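Local structure of SidF, inhibitor of growth family, member 3 (Legionella pneumophila subsp. pneumophila, 4FYE) at residues A[372-377]-A[434-439]. The protein probably acts as a phosphoinositide phosphatase, removing phosphate from the inositol head group of membrane phosphatidylinositol phosphates. The protein carries 1 engineered substitution. Sequence-based numbering, arbitrary orientation.
Sequences NQKEQF and NSVTKN
With CG of Phe-377 set anti to its own nitrogen (chi1 160°), the phenyl ring reaches out from near the start of helix 373-387 and meets Val-436 and Thr-437. CG1 of Val-436 is likewise anti to the backbone N (chi1 175°), and this methyl lies by the CD2-CE2 bond of the ring, obliquely to it, with CG1 3.8 Å from CD2 of Phe-377 and 3.9 Å from CE2. The two side chains run past one another in opposite directions. Thr-437 supplies a different kind of contact: its CG2 methyl sits over a face of the Phe-377 ring, on the same side of the ring plane as the valine methyl, 4.0 Å from the centroid and only 8° off the normal, a nearly central CH-pi interaction. The carbonyl O of Val-436 also comes close to the ring, obliquely, at 3.7 Å from CE2 of Phe-377. No hydrogen bond joins 372-377 to 434-439, and the surface buried between them is a modest 186 Å², counted on both sides. In this mixed alpha-beta domain the contact joins the beginning of helix 373-387 to the connection leading into helix 438-458. Strand 402-416 lies beside both: Met-414 and Ser-416 touch Phe-377, and Ser-416 also touches Thr-437, so the ring packs against strand and connection together. Three residues before Phe-377, Lys-374 flanks the contact loosely, through CD alone, which lies 4.3 Å from CG2 of Val-436. Its NZ forms a salt bridge with Glu-378 of the same helix.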
loop_
_atom_site.group_PDB
_atom_site.type_symbol
_atom_site.label_atom_id
_atom_site.label_comp_id
_atom_site.label_asym_id
_atom_site.label_seq_id
_atom_site.Cartn_x
_atom_site.Cartn_y
_atom_site.Cartn_z
ATOM N N ASN A 372 -17.556 -7.406 5.155
ATOM C CA ASN A 372 -17.113 -6.695 6.349
ATOM C C ASN A 372 -16.313 -5.408 6.053
ATOM O O ASN A 372 -15.396 -4.992 6.795
ATOM C CB ASN A 372 -16.376 -7.653 7.308
ATOM C CG ASN A 372 -17.234 -8.854 7.687
ATOM O OD1 ASN A 372 -18.103 -8.763 8.558
ATOM N ND2 ASN A 372 -17.044 -9.964 6.983
ATOM N N GLN A 373 -16.710 -4.767 4.963
ATOM C CA GLN A 373 -16.149 -3.523 4.576
ATOM C C GLN A 373 -16.488 -2.451 5.595
ATOM O O GLN A 373 -15.697 -1.523 5.810
ATOM C CB GLN A 373 -16.575 -3.154 3.167
ATOM C CG GLN A 373 -15.792 -3.895 2.088
ATOM C CD GLN A 373 -16.316 -3.651 0.675
ATOM O OE1 GLN A 373 -17.379 -4.171 0.286
ATOM N NE2 GLN A 373 -15.599 -2.844 -0.088
ATOM N N LYS A 374 -17.570 -2.617 6.318
ATOM C CA LYS A 374 -17.926 -1.606 7.300
ATOM C C LYS A 374 -16.955 -1.636 8.479
ATOM O O LYS A 374 -16.463 -0.579 8.901
ATOM C CB LYS A 374 -19.422 -1.644 7.701
ATOM C CG LYS A 374 -19.784 -0.813 8.944
ATOM C CD LYS A 374 -21.025 0.053 8.764
ATOM C CE LYS A 374 -22.076 -0.075 9.879
ATOM N NZ LYS A 374 -21.738 0.465 11.239
ATOM N N GLU A 375 -16.633 -2.835 8.965
ATOM C CA GLU A 375 -15.634 -2.955 10.054
ATOM C C GLU A 375 -14.246 -2.558 9.589
ATOM O O GLU A 375 -13.509 -1.887 10.314
ATOM C CB GLU A 375 -15.617 -4.358 10.654
ATOM C CG GLU A 375 -16.863 -4.658 11.487
ATOM C CD GLU A 375 -18.134 -4.915 10.627
ATOM O OE1 GLU A 375 -18.108 -5.653 9.600
ATOM O OE2 GLU A 375 -19.188 -4.376 11.006
ATOM N N GLN A 376 -13.900 -2.917 8.362
ATOM C CA GLN A 376 -12.553 -2.586 7.833
ATOM C C GLN A 376 -12.362 -1.120 7.876
ATOM O O GLN A 376 -11.234 -0.629 8.013
ATOM C CB GLN A 376 -12.361 -3.042 6.396
ATOM C CG GLN A 376 -12.446 -4.530 6.216
ATOM C CD GLN A 376 -12.292 -4.928 4.753
ATOM O OE1 GLN A 376 -13.049 -5.766 4.197
ATOM N NE2 GLN A 376 -11.326 -4.327 4.121
ATOM N N PHE A 377 -13.474 -0.403 7.800
ATOM C CA PHE A 377 -13.413 1.037 7.939
ATOM C C PHE A 377 -13.404 1.335 9.419
ATOM O O PHE A 377 -12.481 1.949 9.941
ATOM C CB PHE A 377 -14.570 1.746 7.210
ATOM C CG PHE A 377 -14.817 3.146 7.698
ATOM C CD1 PHE A 377 -13.908 4.150 7.433
ATOM C CD2 PHE A 377 -15.930 3.441 8.457
ATOM C CE1 PHE A 377 -14.117 5.445 7.873
ATOM C CE2 PHE A 377 -16.144 4.740 8.936
ATOM C CZ PHE A 377 -15.235 5.754 8.637
ATOM N N ASN A 434 -24.062 5.523 1.656
ATOM C CA ASN A 434 -23.016 6.492 1.370
ATOM C C ASN A 434 -22.545 7.301 2.584
ATOM O O ASN A 434 -21.434 7.824 2.564
ATOM C CB ASN A 434 -23.483 7.536 0.337
ATOM C CG ASN A 434 -23.954 6.946 -1.006
ATOM O OD1 ASN A 434 -23.619 5.825 -1.390
ATOM N ND2 ASN A 434 -24.753 7.742 -1.734
ATOM N N SER A 435 -23.366 7.371 3.624
ATOM C CA SER A 435 -23.144 8.257 4.755
ATOM C C SER A 435 -22.226 7.761 5.891
ATOM O O SER A 435 -21.854 8.562 6.760
ATOM C CB SER A 435 -24.479 8.650 5.392
ATOM O OG SER A 435 -24.899 7.614 6.258
ATOM N N VAL A 436 -21.912 6.469 5.900
ATOM C CA VAL A 436 -21.026 5.880 6.888
ATOM C C VAL A 436 -19.682 6.638 7.086
ATOM O O VAL A 436 -19.191 6.693 8.186
ATOM C CB VAL A 436 -20.664 4.423 6.507
ATOM C CG1 VAL A 436 -19.622 3.871 7.497
ATOM C CG2 VAL A 436 -21.903 3.555 6.510
ATOM N N THR A 437 -19.091 7.180 6.018
ATOM C CA THR A 437 -17.731 7.718 6.006
ATOM C C THR A 437 -17.798 9.244 5.911
ATOM O O THR A 437 -16.735 9.910 5.921
ATOM C CB THR A 437 -16.938 7.246 4.740
ATOM O OG1 THR A 437 -17.693 7.642 3.568
ATOM C CG2 THR A 437 -16.682 5.743 4.741
ATOM N N LYS A 438 -19.012 9.787 5.754
ATOM C CA LYS A 438 -19.227 11.251 5.621
ATOM C C LYS A 438 -18.412 12.033 6.661
ATOM O O LYS A 438 -17.611 12.896 6.287
ATOM C CB LYS A 438 -20.723 11.617 5.718
ATOM C CG LYS A 438 -21.106 12.972 5.100
ATOM C CD LYS A 438 -22.372 13.619 5.719
ATOM C CE LYS A 438 -22.139 14.842 6.658
ATOM N NZ LYS A 438 -20.724 15.128 7.107
ATOM N N ASN A 439 -18.626 11.735 7.952
ATOM C CA ASN A 439 -17.925 12.435 9.044
ATOM C C ASN A 439 -16.371 12.371 8.970
ATOM O O ASN A 439 -15.671 13.419 9.113
ATOM C CB ASN A 439 -18.410 11.928 10.420
ATOM C CG ASN A 439 -19.782 12.528 10.826
ATOM O OD1 ASN A 439 -20.281 13.490 10.217
ATOM N ND2 ASN A 439 -20.393 11.953 11.860
#